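PDB 4MK3: glutathione S-transferase, which binds a sulfinic acid form of glutathione and probably catalyses the transfer of glutathione to electrophilic substrates. Local coordinates for residues 37-42 / 219-224; 101-106 / 110-115; 158-163 / 180-185; 173-178 / 210-215; 184-189 / 206-211. All coordinates share one frame; numbering follows the deposited sequence. Where two conformers were deposited one is given.

Contact 1. Residues 37-42 / 219-224; sequences VRVVLA and IDTEPP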
# COMPACT_ATOMS: atom_id res chain seq x y z
N VAL A 37 9.34 5.57 -7.84
CA VAL A 37 10.47 4.67 -7.90
C VAL A 37 11.57 5.21 -8.82
O VAL A 37 12.74 5.15 -8.49
CB VAL A 37 10.03 3.28 -8.36
CG1 VAL A 37 11.24 2.41 -8.74
CG2 VAL A 37 9.15 2.62 -7.30
N ARG A 38 11.19 5.72 -9.98
CA ARG A 38 12.17 6.27 -10.89
C ARG A 38 12.90 7.47 -10.30
O ARG A 38 14.11 7.62 -10.49
CB ARG A 38 11.51 6.62 -12.21
CG ARG A 38 10.89 5.42 -12.90
CD ARG A 38 10.18 5.85 -14.13
NE ARG A 38 11.12 6.41 -15.08
CZ ARG A 38 10.78 7.28 -16.01
NH1 ARG A 38 9.53 7.71 -16.06
NH2 ARG A 38 11.68 7.73 -16.87
N VAL A 39 12.19 8.30 -9.56
CA VAL A 39 12.84 9.42 -8.87
C VAL A 39 13.84 8.91 -7.84
O VAL A 39 14.97 9.39 -7.78
CB VAL A 39 11.80 10.38 -8.25
CG1 VAL A 39 12.47 11.36 -7.28
CG2 VAL A 39 11.05 11.12 -9.36
N VAL A 40 13.45 7.91 -7.06
CA VAL A 40 14.37 7.33 -6.10
C VAL A 40 15.60 6.80 -6.84
O VAL A 40 16.73 7.08 -6.48
CB VAL A 40 13.70 6.21 -5.29
CG1 VAL A 40 14.74 5.44 -4.48
CG2 VAL A 40 12.62 6.80 -4.37
N LEU A 41 15.40 6.01 -7.89
CA LEU A 41 16.55 5.45 -8.60
C LEU A 41 17.46 6.52 -9.17
O LEU A 41 18.68 6.40 -9.13
CB LEU A 41 16.09 4.50 -9.71
CG LEU A 41 15.40 3.24 -9.18
CD1 LEU A 41 14.63 2.54 -10.28
CD2 LEU A 41 16.42 2.29 -8.59
N ALA A 42 16.89 7.61 -9.67
CA ALA A 42 17.68 8.71 -10.19
C ALA A 42 18.46 9.42 -9.07
O ALA A 42 19.64 9.71 -9.22
CB ALA A 42 16.79 9.69 -10.90
N ILE A 219 12.62 16.52 -13.38
CA ILE A 219 12.74 17.00 -14.76
C ILE A 219 12.79 15.83 -15.75
O ILE A 219 12.20 15.88 -16.81
CB ILE A 219 14.03 17.84 -14.89
CG1 ILE A 219 13.87 19.18 -14.16
CG2 ILE A 219 14.39 18.07 -16.35
CD1 ILE A 219 15.17 19.93 -13.98
N ASP A 220 13.53 14.78 -15.39
CA ASP A 220 13.74 13.67 -16.29
C ASP A 220 12.58 12.67 -16.33
O ASP A 220 12.59 11.78 -17.16
CB ASP A 220 15.02 12.91 -15.92
CG ASP A 220 16.29 13.67 -16.27
OD1 ASP A 220 16.25 14.49 -17.20
OD2 ASP A 220 17.33 13.40 -15.63
N THR A 221 11.61 12.80 -15.44
CA THR A 221 10.52 11.83 -15.30
C THR A 221 9.12 12.43 -15.47
O THR A 221 8.14 11.85 -15.02
CB THR A 221 10.56 11.10 -13.94
OG1 THR A 221 10.44 12.06 -12.89
CG2 THR A 221 11.86 10.31 -13.78
N GLU A 222 9.01 13.59 -16.10
CA GLU A 222 7.69 14.20 -16.29
C GLU A 222 6.79 13.31 -17.16
O GLU A 222 7.27 12.69 -18.14
CB GLU A 222 7.83 15.58 -16.92
CG GLU A 222 8.51 16.55 -15.99
CD GLU A 222 8.84 17.89 -16.61
OE1 GLU A 222 9.47 18.71 -15.90
OE2 GLU A 222 8.48 18.13 -17.78
N PRO A 223 5.48 13.22 -16.82
CA PRO A 223 4.61 12.37 -17.63
C PRO A 223 4.33 13.01 -18.98
O PRO A 223 4.13 14.22 -19.05
CB PRO A 223 3.33 12.30 -16.80
CG PRO A 223 3.32 13.55 -16.00
CD PRO A 223 4.76 13.84 -15.70
N PRO A 224 4.31 12.21 -20.06
CA PRO A 224 4.08 12.74 -21.40
C PRO A 224 2.61 13.09 -21.61
O PRO A 224 1.75 12.35 -21.15
CB PRO A 224 4.49 11.58 -22.31
CG PRO A 224 4.37 10.36 -21.46
CD PRO A 224 4.68 10.78 -20.07
O HOH W 1 12.18 9.46 -18.93
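The methyl CG2 of Thr221 sits over the centre of one face of the Arg38 guanidinium, 3.9 Å from Arg38 CZ. The same methyl also meets the root of the arginine, with Thr221 CG2 4.0 Å from Arg38 CB. The two side chains run past each other in opposite directions. A bend at the third torsion (chi3 64°) lets the arginine touch one methyl at both its root and its head. Next to it, Val39 crosses Thr221 at about a right angle, and Val39 CG2 lies 3.7 Å from Thr221 OG1. No direct hydrogen bond joins residues 37-42 to 219-224. A water bridges them instead. It accepts from Arg38 NH2 at 2.7 Å, at the edge of the guanidinium, and donates to Asp220 O at 2.9 Å. Arg38 was modelled in two conformers, so the bridge is certain only for the one described.

Further out, the threonine hydroxyl has its own partners. Thr221 OG1 is hydrogen-bonded to Ser217 O on helix 216-219 and to Arg35 NE, about one turn before Arg38 on helix 32-44. Weak bonds to Tyr48 and Gln29 hold other nitrogens of Arg38. Val39 also packs on Val180 and Phe218. The contact thus joins a helix of the N-terminal, thioredoxin-like domain to the C-terminal tail. Its chemistry is mixed, with a methyl lying on a flat cation. This is consistent with a tail held by packing and by the outside bonds of Thr221, with one water between the segments and no direct ion pair.

Contact 2. Residues 101-106 / 110-115; sequences LIPQGS and LEVRCW
Val112 has the most surface buried here, and it and Pro103 reach toward each other tip to tip. Its branch CG2 touches the proline ring, with Val112 CG2 3.6 Å from Pro103 CD and 3.9 Å from Pro103 CG. The first torsion (chi1 166°) gives this branch to the proline and leaves CG1 facing the loop at Leu101, with 4.2 Å from Val112 CG1 to Leu101 O. Ile102 comes next. Its terminal methyl lies over one face of the Arg113 guanidinium, toward the rim, with Ile102 CD1 4.2 Å from Arg113 NH1. The arginine chain is bent at its second and third torsions to bring that face round. Arg113 NH2 is fixed by a salt bridge to Glu116.

The loop 101-106 leads into helix 106-134, which opens the all-helical C-terminal domain of the glutathione transferase fold. Gly105 is the N-cap. An early turn of the helix is closed by Leu110 N, which donates to Ser106 O at 2.9 Å with an N-H...O angle of 156°. Upstream, the carboxylate of Asp93 accepts from the backbone N of Leu101 and of Ile102. The start of the helix faces the dimer partner: Ser106 OG is hydrogen-bonded to Thr94 of the second subunit, and Leu110 packs on Val82 of that subunit.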
# COMPACT_ATOMS: atom_id res chain seq x y z
N LEU A 101 17.42 8.51 1.38
CA LEU A 101 16.05 9.05 1.33
C LEU A 101 15.13 8.57 2.43
O LEU A 101 14.06 9.13 2.65
CB LEU A 101 15.41 8.73 -0.01
CG LEU A 101 16.06 9.42 -1.20
CD1 LEU A 101 15.43 8.93 -2.51
CD2 LEU A 101 15.98 10.93 -1.11
N ILE A 102 15.53 7.52 3.14
CA ILE A 102 14.76 7.04 4.27
C ILE A 102 15.67 7.09 5.49
O ILE A 102 16.73 6.44 5.51
CB ILE A 102 14.21 5.62 4.06
CG1 ILE A 102 13.40 5.54 2.76
CG2 ILE A 102 13.32 5.22 5.24
CD1 ILE A 102 12.94 4.13 2.40
N PRO A 103 15.29 7.86 6.52
CA PRO A 103 16.15 8.01 7.71
C PRO A 103 16.39 6.73 8.48
O PRO A 103 15.59 5.80 8.39
CB PRO A 103 15.35 8.99 8.58
CG PRO A 103 14.52 9.73 7.64
CD PRO A 103 14.13 8.76 6.58
N GLN A 104 17.49 6.71 9.25
CA GLN A 104 17.84 5.59 10.12
C GLN A 104 16.93 5.43 11.34
O GLN A 104 16.60 4.31 11.73
CB GLN A 104 19.27 5.77 10.65
CG GLN A 104 20.35 5.79 9.59
CD GLN A 104 20.60 4.44 8.93
OE1 GLN A 104 21.23 4.38 7.87
NE2 GLN A 104 20.12 3.36 9.55
N GLY A 105 16.57 6.53 12.00
CA GLY A 105 15.82 6.43 13.24
C GLY A 105 14.42 5.87 13.04
O GLY A 105 13.78 6.20 12.07
N SER A 106 13.96 5.02 13.96
CA SER A 106 12.64 4.40 13.88
C SER A 106 11.51 5.44 13.85
O SER A 106 10.55 5.32 13.09
CB SER A 106 12.47 3.45 15.08
OG SER A 106 11.14 3.02 15.23
N LEU A 110 9.30 6.30 10.67
CA LEU A 110 7.84 6.31 10.78
C LEU A 110 7.24 7.53 10.08
O LEU A 110 6.29 7.42 9.32
CB LEU A 110 7.44 6.34 12.26
CG LEU A 110 5.96 6.60 12.58
CD1 LEU A 110 5.09 5.51 12.02
CD2 LEU A 110 5.73 6.73 14.08
N GLU A 111 7.80 8.69 10.39
CA GLU A 111 7.31 9.94 9.84
C GLU A 111 7.36 9.93 8.31
O GLU A 111 6.39 10.27 7.65
CB GLU A 111 8.14 11.09 10.41
CG GLU A 111 7.72 12.47 9.97
CD GLU A 111 8.70 13.55 10.46
OE1 GLU A 111 9.82 13.19 10.92
OE2 GLU A 111 8.37 14.75 10.40
N VAL A 112 8.48 9.52 7.75
CA VAL A 112 8.65 9.45 6.31
C VAL A 112 7.73 8.42 5.68
O VAL A 112 7.14 8.68 4.63
CB VAL A 112 10.14 9.17 5.95
CG1 VAL A 112 10.33 8.75 4.49
CG2 VAL A 112 10.97 10.40 6.27
N ARG A 113 7.59 7.25 6.30
CA ARG A 113 6.74 6.24 5.71
C ARG A 113 5.26 6.59 5.81
O ARG A 113 4.48 6.22 4.92
CB ARG A 113 7.01 4.88 6.35
CG ARG A 113 8.42 4.30 6.19
CD ARG A 113 9.14 4.63 4.90
NE ARG A 113 8.63 3.98 3.69
CZ ARG A 113 8.96 2.76 3.27
NH1 ARG A 113 9.75 1.99 4.00
NH2 ARG A 113 8.49 2.32 2.11
N CYS A 114 4.86 7.33 6.83
CA CYS A 114 3.48 7.77 6.91
C CYS A 114 3.18 8.83 5.84
O CYS A 114 2.14 8.79 5.19
CB CYS A 114 3.17 8.25 8.32
SG CYS A 114 1.45 8.75 8.53
N TRP A 115 4.11 9.75 5.61
CA TRP A 115 4.00 10.67 4.50
C TRP A 115 3.83 9.92 3.19
O TRP A 115 3.01 10.29 2.34
CB TRP A 115 5.22 11.57 4.40
CG TRP A 115 5.16 12.83 5.21
CD1 TRP A 115 5.84 13.11 6.37
CD2 TRP A 115 4.41 13.99 4.89
NE1 TRP A 115 5.51 14.38 6.80
CE2 TRP A 115 4.65 14.94 5.89
CE3 TRP A 115 3.54 14.32 3.84
CZ2 TRP A 115 4.07 16.21 5.89
CZ3 TRP A 115 2.98 15.60 3.82
CH2 TRP A 115 3.23 16.51 4.85

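Contact 3. Residues 158-163 / 180-185; sequences TAMSTG and VAVGCA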
# COMPACT_ATOMS: atom_id res chain seq x y z
N THR A 158 -5.41 18.58 2.24
CA THR A 158 -5.44 19.41 3.43
C THR A 158 -4.43 18.88 4.45
O THR A 158 -3.71 19.65 5.08
CB THR A 158 -6.81 19.41 4.03
OG1 THR A 158 -7.71 20.04 3.12
CG2 THR A 158 -6.84 20.18 5.34
N ALA A 159 -4.38 17.57 4.62
CA ALA A 159 -3.43 16.99 5.56
C ALA A 159 -1.99 17.23 5.13
O ALA A 159 -1.11 17.48 5.96
CB ALA A 159 -3.68 15.49 5.75
N MET A 160 -1.72 17.15 3.83
CA MET A 160 -0.36 17.40 3.36
C MET A 160 0.00 18.86 3.67
O MET A 160 1.13 19.13 4.09
CB MET A 160 -0.25 17.18 1.86
CG MET A 160 -0.32 15.73 1.43
SD MET A 160 -0.37 15.63 -0.37
CE MET A 160 -0.25 13.87 -0.63
N SER A 161 -0.92 19.78 3.43
CA SER A 161 -0.62 21.18 3.69
C SER A 161 -0.43 21.41 5.21
O SER A 161 0.50 22.11 5.63
CB SER A 161 -1.73 22.07 3.12
OG SER A 161 -1.53 23.44 3.42
N THR A 162 -1.29 20.81 6.02
CA THR A 162 -1.18 20.94 7.49
C THR A 162 0.15 20.35 7.99
O THR A 162 0.85 20.95 8.82
CB THR A 162 -2.37 20.27 8.15
OG1 THR A 162 -3.55 21.02 7.80
CG2 THR A 162 -2.23 20.30 9.69
N GLY A 163 0.52 19.20 7.43
CA GLY A 163 1.74 18.50 7.84
C GLY A 163 3.01 19.20 7.43
O GLY A 163 3.98 19.23 8.20
N VAL A 180 9.55 13.03 -2.19
CA VAL A 180 9.39 12.36 -3.49
C VAL A 180 7.93 11.95 -3.70
O VAL A 180 7.35 12.22 -4.75
CB VAL A 180 10.30 11.12 -3.57
CG1 VAL A 180 10.08 10.37 -4.87
CG2 VAL A 180 11.75 11.49 -3.44
N ALA A 181 7.37 11.29 -2.70
CA ALA A 181 6.03 10.73 -2.81
C ALA A 181 4.99 11.85 -2.98
O ALA A 181 4.11 11.79 -3.84
CB ALA A 181 5.74 9.86 -1.62
N VAL A 182 5.09 12.89 -2.16
CA VAL A 182 4.18 14.02 -2.25
C VAL A 182 4.30 14.74 -3.59
O VAL A 182 3.30 15.02 -4.25
CB VAL A 182 4.39 15.00 -1.06
CG1 VAL A 182 3.60 16.29 -1.28
CG2 VAL A 182 3.98 14.33 0.25
N GLY A 183 5.54 14.94 -4.06
CA GLY A 183 5.76 15.58 -5.33
C GLY A 183 5.14 14.82 -6.49
O GLY A 183 4.59 15.39 -7.44
N CYS A 184 5.27 13.50 -6.44
CA CYS A 184 4.67 12.65 -7.46
C CYS A 184 3.14 12.71 -7.46
O CYS A 184 2.50 12.72 -8.54
CB CYS A 184 5.14 11.20 -7.31
SG CYS A 184 6.88 10.97 -7.84
N ALA A 185 2.56 12.80 -6.27
CA ALA A 185 1.12 12.88 -6.11
C ALA A 185 0.60 14.21 -6.64
O ALA A 185 -0.38 14.25 -7.39
CB ALA A 185 0.71 12.65 -4.64
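Met160 reaches Val182 because its chain is extended beyond CG, with chi2 at 173° and chi3 at 174°. CG stands opposite the carbonyl carbon, and the rest of the side chain runs straight out from helix 143-164 toward helix 177-192. On the other side, Val182 CG1 is the branch that answers: it points opposite its own backbone N (chi1 171°). The sulfur does the touching, with Met160 SD 4.1 Å from Val182 CG1. The two side chains lie alongside, pointing opposite ways. The end methyl goes one step further along helix 177-192. It packs against the methyl of Ala185, one turn after Val182, with Met160 CE 4.3 Å from Ala185 CB. One methionine therefore serves two residues of the facing helix, the valine with its sulfur and the alanine with its last carbon. The backbones stay well apart, with 8.0 Å between Met160 CA and Val182 CA. No hydrogen bond crosses the contact, which is buried and wholly apolar.

Several helices close round the contact. Leu118 and Leu122 of helix 106-134 pack on Met160, and Trp115 of that helix packs on Val182. Phe208 of helix 203-212 also covers Val182. Val180 and Ala181 touch Lys36 of helix 32-44 in the N-terminal domain, and Val180 also touches Val39, so helix 177-192 lies between that helix and helix 143-164.

Contact 4. Residues 173-178 / 210-215; sequences THYTLA and EKIEKR
Tyr175 and Arg215 share one acceptor outside the two segments, the carboxylate oxygen Glu43 OE2 of helix 32-44. Glu43 OE2 forms a salt bridge with Arg215 NE and takes a weak hydrogen bond from Tyr175 OH. Between themselves the two side chains stack. The guanidinium of Arg215 lies flat on one face of the tyrosine ring, the planes 18° apart. Arg215 CZ is 3.6 Å from the Tyr175 ring centroid and 13° off the ring normal, a cation-pi contact. The side chains run in opposite directions, so the inner end of the guanidinium meets the outer end of the ring: Arg215 NE is 3.2 Å from Tyr175 CZ. A bend at chi3 (73°) sets the arginine head over the ring. Ile212 comes to the ring edge, near its plane, with Ile212 CD1 3.8 Å from Tyr175 CE1. Trp169 meets the ring edge-to-face. With a leucine in place of Tyr175 the guanidinium would probably lose its flat partner and be freer to turn, held mainly by Glu43.

A type I beta turn runs from Ile212 to Arg215. After Tyr175 comes the N-cap, Thr176. Its OG1 accepts from Ala178 N at 3.1 Å. Separately, Thr176 N donates to the Asp179 carboxylate. Tyr175 packs on Val180, consistent with a hydrophobic staple. Thr176 and Asp179 hold the Ser/Thr-X-X-Asp positions of the N-capping box known from this helix in glutathione transferases, Asp179 making its half.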
# COMPACT_ATOMS: atom_id res chain seq x y z
N THR A 173 14.43 19.75 7.66
CA THR A 173 15.62 20.23 6.97
C THR A 173 15.97 19.44 5.71
O THR A 173 16.61 19.99 4.82
CB THR A 173 16.87 20.18 7.88
OG1 THR A 173 17.01 18.86 8.41
CG2 THR A 173 16.75 21.14 9.05
N HIS A 174 15.62 18.16 5.64
CA HIS A 174 16.14 17.30 4.58
C HIS A 174 15.09 16.73 3.69
O HIS A 174 14.01 16.36 4.13
CB HIS A 174 16.93 16.14 5.16
CG HIS A 174 18.29 16.54 5.62
ND1 HIS A 174 18.50 17.27 6.78
CD2 HIS A 174 19.51 16.37 5.07
CE1 HIS A 174 19.79 17.50 6.92
NE2 HIS A 174 20.42 16.96 5.90
N TYR A 175 15.46 16.62 2.42
CA TYR A 175 14.69 15.92 1.39
C TYR A 175 14.72 14.42 1.65
O TYR A 175 15.79 13.84 1.88
CB TYR A 175 15.35 16.22 0.06
CG TYR A 175 14.77 15.62 -1.21
CD1 TYR A 175 13.64 16.15 -1.81
CD2 TYR A 175 15.42 14.59 -1.84
CE1 TYR A 175 13.17 15.64 -2.99
CE2 TYR A 175 14.96 14.08 -3.03
CZ TYR A 175 13.84 14.62 -3.60
OH TYR A 175 13.39 14.15 -4.81
N THR A 176 13.54 13.82 1.64
CA THR A 176 13.37 12.39 1.89
C THR A 176 12.35 11.80 0.93
O THR A 176 11.75 12.49 0.10
CB THR A 176 12.85 12.12 3.33
OG1 THR A 176 11.50 12.61 3.44
CG2 THR A 176 13.73 12.75 4.40
N LEU A 177 12.15 10.50 1.07
CA LEU A 177 11.11 9.82 0.31
C LEU A 177 9.74 10.45 0.52
O LEU A 177 8.88 10.36 -0.36
CB LEU A 177 11.10 8.34 0.71
CG LEU A 177 10.05 7.44 0.04
CD1 LEU A 177 10.23 7.40 -1.47
CD2 LEU A 177 10.15 6.03 0.62
N ALA A 178 9.50 11.09 1.67
CA ALA A 178 8.25 11.79 1.86
C ALA A 178 8.01 12.83 0.78
O ALA A 178 6.92 12.92 0.19
CB ALA A 178 8.22 12.45 3.25
N GLU A 210 6.99 23.85 -6.69
CA GLU A 210 7.83 24.67 -7.55
C GLU A 210 9.30 24.34 -7.34
O GLU A 210 10.09 24.32 -8.29
CB GLU A 210 7.57 26.15 -7.28
CG GLU A 210 6.25 26.64 -7.85
CD GLU A 210 6.10 28.15 -7.78
OE1 GLU A 210 5.04 28.65 -8.23
OE2 GLU A 210 7.03 28.82 -7.29
N LYS A 211 9.66 24.03 -6.10
CA LYS A 211 11.03 23.66 -5.78
C LYS A 211 11.35 22.23 -6.25
O LYS A 211 12.37 21.98 -6.89
CB LYS A 211 11.23 23.77 -4.28
CG LYS A 211 12.60 23.41 -3.82
CD LYS A 211 12.81 23.85 -2.38
CE LYS A 211 11.86 23.15 -1.42
NZ LYS A 211 12.34 23.35 -0.03
N ILE A 212 10.49 21.29 -5.91
CA ILE A 212 10.82 19.91 -6.16
C ILE A 212 10.90 19.65 -7.67
O ILE A 212 11.70 18.81 -8.12
CB ILE A 212 9.87 18.95 -5.43
CG1 ILE A 212 10.58 17.60 -5.18
CG2 ILE A 212 8.57 18.80 -6.19
CD1 ILE A 212 9.77 16.67 -4.33
N GLU A 213 10.10 20.36 -8.47
CA GLU A 213 10.07 20.08 -9.90
C GLU A 213 11.32 20.60 -10.61
O GLU A 213 11.53 20.31 -11.79
CB GLU A 213 8.80 20.65 -10.53
CG GLU A 213 8.81 22.15 -10.65
CD GLU A 213 7.47 22.72 -11.03
OE1 GLU A 213 6.48 21.96 -11.12
OE2 GLU A 213 7.41 23.95 -11.24
N LYS A 214 12.15 21.35 -9.90
CA LYS A 214 13.44 21.77 -10.42
C LYS A 214 14.54 20.73 -10.21
O LYS A 214 15.65 20.89 -10.74
CB LYS A 214 13.86 23.09 -9.78
CG LYS A 214 13.04 24.26 -10.24
CD LYS A 214 13.42 25.49 -9.43
CE LYS A 214 12.60 26.70 -9.83
NZ LYS A 214 13.02 27.88 -9.04
N ARG A 215 14.26 19.69 -9.43
CA ARG A 215 15.24 18.63 -9.24
C ARG A 215 15.37 17.82 -10.52
O ARG A 215 14.38 17.56 -11.20
CB ARG A 215 14.85 17.71 -8.08
CG ARG A 215 14.87 18.42 -6.72
CD ARG A 215 14.62 17.45 -5.59
NE ARG A 215 15.75 16.58 -5.34
CZ ARG A 215 16.74 16.84 -4.48
NH1 ARG A 215 16.74 17.99 -3.79
NH2 ARG A 215 17.72 15.96 -4.31

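Contact 5. Residues 184-189 / 206-211; sequences CALAYL and VAFQEK
Leu186 on helix 177-192 meets the ring of Phe208 on helix 203-212 obliquely, with Leu186 CD1 4.1 Å from Phe208 CD1. This is the apolar part of the contact. Leu186 also packs on Leu157 of helix 143-164 and Trp198 of helix 198-201.

The larger part is an amide set against alkyl groups. Gln209 and Leu186 pass side by side, each heading for the other's helix, and the oxygen lies along the leucine: Gln209 OE1 is 3.4 Å from Leu186 CD1 and 3.6 Å from Leu186 CB. The nitrogen comes over the neighbouring alanine, with Gln209 NE2 3.7 Å from Ala187 CB. A bend at chi2 (69°) turns the amide so that its two ends straddle these residues.

The amide nitrogen finds its polar partner on the opposing helix, just before residues 184-189: Gln209 NE2 donates to Gly183 O. An alanine in place of Gln209 would probably open a gap beside Leu186 and leave Gly183 O without this donor.

The helix axes cross nearly at right angles (signed angle -97°), 10.6 Å apart at closest approach. The glutamine side chain spans this gap. The chemistry is uneven. NE2 has a hydrogen bond that fixes the amide, while OE1 is buried with no partner in the model. Burying Gln209 OE1 in this way probably carries some energetic cost, which the NE2 bond may partly repay.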
# COMPACT_ATOMS: atom_id res chain seq x y z
N CYS A 184 5.27 13.50 -6.44
CA CYS A 184 4.67 12.65 -7.46
C CYS A 184 3.14 12.71 -7.46
O CYS A 184 2.50 12.72 -8.54
CB CYS A 184 5.14 11.20 -7.31
SG CYS A 184 6.88 10.97 -7.84
N ALA A 185 2.56 12.80 -6.27
CA ALA A 185 1.12 12.88 -6.11
C ALA A 185 0.60 14.21 -6.64
O ALA A 185 -0.38 14.25 -7.39
CB ALA A 185 0.71 12.65 -4.64
N LEU A 186 1.23 15.31 -6.25
CA LEU A 186 0.75 16.61 -6.68
C LEU A 186 0.90 16.79 -8.18
O LEU A 186 -0.00 17.29 -8.85
CB LEU A 186 1.49 17.71 -5.93
CG LEU A 186 1.29 17.78 -4.42
CD1 LEU A 186 2.16 18.89 -3.85
CD2 LEU A 186 -0.19 17.99 -4.11
N ALA A 187 2.02 16.32 -8.74
CA ALA A 187 2.23 16.39 -10.17
C ALA A 187 1.22 15.52 -10.93
O ALA A 187 0.81 15.85 -12.04
CB ALA A 187 3.67 15.95 -10.52
N TYR A 188 0.83 14.39 -10.32
CA TYR A 188 -0.19 13.55 -10.94
C TYR A 188 -1.53 14.26 -11.03
O TYR A 188 -2.22 14.18 -12.05
CB TYR A 188 -0.34 12.22 -10.22
CG TYR A 188 -1.28 11.28 -10.93
CD1 TYR A 188 -0.90 10.65 -12.10
CD2 TYR A 188 -2.54 11.01 -10.42
CE1 TYR A 188 -1.76 9.78 -12.76
CE2 TYR A 188 -3.38 10.15 -11.07
CZ TYR A 188 -2.98 9.53 -12.22
OH TYR A 188 -3.84 8.66 -12.90
N LEU A 189 -1.91 14.97 -9.96
CA LEU A 189 -3.12 15.77 -10.00
C LEU A 189 -3.04 16.85 -11.07
O LEU A 189 -3.99 17.05 -11.81
CB LEU A 189 -3.40 16.38 -8.63
CG LEU A 189 -3.79 15.42 -7.50
CD1 LEU A 189 -4.06 16.21 -6.21
CD2 LEU A 189 -4.99 14.54 -7.83
N VAL A 206 2.16 24.70 -3.19
CA VAL A 206 2.62 25.32 -4.42
C VAL A 206 4.12 25.63 -4.34
O VAL A 206 4.88 25.33 -5.26
CB VAL A 206 1.83 26.58 -4.75
CG1 VAL A 206 2.40 27.28 -5.97
CG2 VAL A 206 0.38 26.21 -4.97
N ALA A 207 4.56 26.21 -3.22
CA ALA A 207 5.97 26.55 -3.07
C ALA A 207 6.83 25.28 -3.06
O ALA A 207 7.90 25.22 -3.67
CB ALA A 207 6.17 27.36 -1.79
N PHE A 208 6.34 24.26 -2.37
CA PHE A 208 7.00 22.96 -2.34
C PHE A 208 7.15 22.40 -3.74
O PHE A 208 8.23 21.97 -4.13
CB PHE A 208 6.19 22.01 -1.45
CG PHE A 208 6.54 20.56 -1.60
CD1 PHE A 208 5.92 19.77 -2.55
CD2 PHE A 208 7.47 19.99 -0.76
CE1 PHE A 208 6.22 18.44 -2.67
CE2 PHE A 208 7.80 18.63 -0.91
CZ PHE A 208 7.18 17.88 -1.86
N GLN A 209 6.06 22.42 -4.51
CA GLN A 209 6.10 21.77 -5.81
C GLN A 209 6.99 22.53 -6.79
O GLN A 209 7.68 21.92 -7.62
CB GLN A 209 4.68 21.61 -6.38
CG GLN A 209 4.63 20.62 -7.55
CD GLN A 209 4.87 19.19 -7.13
OE1 GLN A 209 4.87 18.86 -5.96
NE2 GLN A 209 5.09 18.32 -8.11
N GLU A 210 6.99 23.85 -6.69
CA GLU A 210 7.83 24.67 -7.55
C GLU A 210 9.30 24.34 -7.34
O GLU A 210 10.09 24.32 -8.29
CB GLU A 210 7.57 26.15 -7.28
CG GLU A 210 6.25 26.64 -7.85
CD GLU A 210 6.10 28.15 -7.78
OE1 GLU A 210 5.04 28.65 -8.23
OE2 GLU A 210 7.03 28.82 -7.29
N LYS A 211 9.66 24.03 -6.10
CA LYS A 211 11.03 23.66 -5.78
C LYS A 211 11.35 22.23 -6.25
O LYS A 211 12.37 21.98 -6.89
CB LYS A 211 11.23 23.77 -4.28
CG LYS A 211 12.60 23.41 -3.82
CD LYS A 211 12.81 23.85 -2.38
CE LYS A 211 11.86 23.15 -1.42
NZ LYS A 211 12.34 23.35 -0.03

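How the contacts relate
Contact 1 joins helix 32-44, near the start of the chain, to the tail after helix 216-219. The other four contacts lie between these segments in sequence. Contact 2 comes first, at the start of helix 106-134. Contacts 3, 4 and 5 follow, and all use helix 177-192; contacts 4 and 5 also share helix 203-212. Their centres are 8 to 11 Å apart, whereas contacts 1 and 2 are 21 Å apart. Val40 of contact 1 still packs on Leu101 of contact 2, and a probable backbone hydrogen bond from Leu177 N to Leu101 O ties contact 4 to contact 2. Helix 177-192 thus runs through the middle of this set and meets both the other C-terminal helices and helix 32-44.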